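Local coordinates for divalent-cation tolerance protein CutA (Thermus thermophilus, PDB 1NZA), which forms a homotrimer of the CutA family and is probably involved in resistance toward heavy metals, at residues T8-S11 with E12-R16. Sequence-based numbering, arbitrary orientation.
Sequences TVPS and EEVAR. With NA (sodium ion), chain B.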
loop_
_atom_site.group_PDB
_atom_site.type_symbol
_atom_site.label_atom_id
_atom_site.label_comp_id
_atom_site.label_asym_id
_atom_site.label_seq_id
_atom_site.Cartn_x
_atom_site.Cartn_y
_atom_site.Cartn_z
ATOM N N THR A 8 -8.994 0.146 7.107
ATOM C CA THR A 8 -9.699 -1.055 6.679
ATOM C C THR A 8 -11.102 -0.948 7.256
ATOM O O THR A 8 -11.297 -0.354 8.321
ATOM C CB THR A 8 -9.009 -2.341 7.148
ATOM O OG1 THR A 8 -8.655 -2.221 8.527
ATOM C CG2 THR A 8 -7.755 -2.600 6.318
ATOM N N VAL A 9 -12.074 -1.501 6.532
ATOM C CA VAL A 9 -13.476 -1.464 6.933
ATOM C C VAL A 9 -14.104 -2.849 6.731
ATOM O O VAL A 9 -13.605 -3.662 5.956
ATOM C CB VAL A 9 -14.243 -0.391 6.120
ATOM C CG1 VAL A 9 -13.607 0.983 6.344
ATOM C CG2 VAL A 9 -14.204 -0.730 4.636
ATOM N N PRO A 10 -15.216 -3.129 7.428
ATOM C CA PRO A 10 -15.905 -4.420 7.342
ATOM C C PRO A 10 -16.815 -4.691 6.151
ATOM O O PRO A 10 -17.153 -5.849 5.894
ATOM C CB PRO A 10 -16.678 -4.466 8.655
ATOM C CG PRO A 10 -17.081 -3.045 8.822
ATOM C CD PRO A 10 -15.810 -2.292 8.489
ATOM N N SER A 11 -17.213 -3.647 5.431
ATOM C CA SER A 11 -18.123 -3.827 4.301
ATOM C C SER A 11 -17.981 -2.756 3.234
ATOM O O SER A 11 -17.433 -1.685 3.480
ATOM C CB SER A 11 -19.571 -3.821 4.797
ATOM O OG SER A 11 -19.903 -2.552 5.344
ATOM N N GLU A 12 -18.494 -3.056 2.045
ATOM C CA GLU A 12 -18.455 -2.125 0.926
ATOM C C GLU A 12 -19.254 -0.875 1.287
ATOM O O GLU A 12 -18.897 0.242 0.904
ATOM C CB GLU A 12 -19.057 -2.772 -0.321
ATOM C CG GLU A 12 -19.059 -1.861 -1.535
ATOM C CD GLU A 12 -19.849 -2.437 -2.691
ATOM O OE1 GLU A 12 -19.618 -3.610 -3.051
ATOM O OE2 GLU A 12 -20.701 -1.712 -3.246
ATOM N N GLU A 13 -20.341 -1.079 2.024
ATOM C CA GLU A 13 -21.211 0.005 2.468
ATOM C C GLU A 13 -20.421 1.059 3.232
ATOM O O GLU A 13 -20.474 2.246 2.901
ATOM C CB GLU A 13 -22.320 -0.553 3.371
ATOM C CG GLU A 13 -23.184 0.506 4.058
ATOM C CD GLU A 13 -24.016 1.318 3.082
ATOM O OE1 GLU A 13 -24.821 0.718 2.337
ATOM O OE2 GLU A 13 -23.869 2.559 3.061
ATOM N N VAL A 14 -19.705 0.624 4.265
ATOM C CA VAL A 14 -18.902 1.536 5.074
ATOM C C VAL A 14 -17.770 2.117 4.239
ATOM O O VAL A 14 -17.452 3.302 4.334
ATOM C CB VAL A 14 -18.301 0.814 6.306
ATOM C CG1 VAL A 14 -17.271 1.707 6.988
ATOM C CG2 VAL A 14 -19.409 0.455 7.285
ATOM N N ALA A 15 -17.158 1.274 3.414
ATOM C CA ALA A 15 -16.068 1.724 2.566
ATOM C C ALA A 15 -16.493 2.936 1.739
ATOM O O ALA A 15 -15.827 3.966 1.742
ATOM C CB ALA A 15 -15.617 0.585 1.651
ATOM N N ARG A 16 -17.614 2.814 1.037
ATOM C CA ARG A 16 -18.109 3.901 0.201
ATOM C C ARG A 16 -18.540 5.131 0.993
ATOM O O ARG A 16 -18.261 6.263 0.589
ATOM C CB ARG A 16 -19.270 3.397 -0.662
ATOM C CG ARG A 16 -18.849 2.343 -1.669
ATOM C CD ARG A 16 -20.020 1.925 -2.539
ATOM N NE ARG A 16 -20.504 3.036 -3.359
ATOM C CZ ARG A 16 -19.887 3.491 -4.444
ATOM N NH1 ARG A 16 -20.403 4.512 -5.121
ATOM N NH2 ARG A 16 -18.765 2.921 -4.866
HETATM NA NA NA B . -8.831 -4.058 9.888
HETATM O O HOH W 1 -6.309 -4.168 9.681
HETATM O O HOH W 2 -8.837 -6.028 11.267
#
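The carbonyl O of Ser-11 takes the amide of Ala-15, N to O 3.0 Å, in the first backbone bond of helix 12-24; Arg-16 N then reaches Glu-12 O one residue on. The Ser-11 hydroxyl turns back to the same helix end. With chi1 at 65°, Ser-11 OG sits between its own backbone N and carbonyl carbon, where it meets Val-14 N at 3.4 Å, a nearly straight (171°) but long and weak capping bond. Glu-13 CB and Val-14 CG2 both lie close to Ser-11 OG, CG2 at 3.6 Å.

Val-9, at the end of strand 2-9, packs on the first turn of the helix through apolar contacts. Val-9 CG2 lies against Ala-15 CB at 3.6 Å, while CB and CG1 of Val-9 pass alongside Val-14 CG1, the two valines running in opposite directions. A chi1 of 170° sets Val-14 CG1 anti to the backbone N, and it is this branch that meets Val-9. Leu-53 and Leu-55 of strand 47-60 extend the apolar cluster around Val-9 and Ala-15.

Just upstream, Thr-8 OG1 binds the sodium ion at 2.3 Å, with two waters and Glu-52 among the other ligands. A serine N-cap thus starts the helix directly after strand 2-9, at the first strand-to-helix turn of the ferredoxin-like CutA fold.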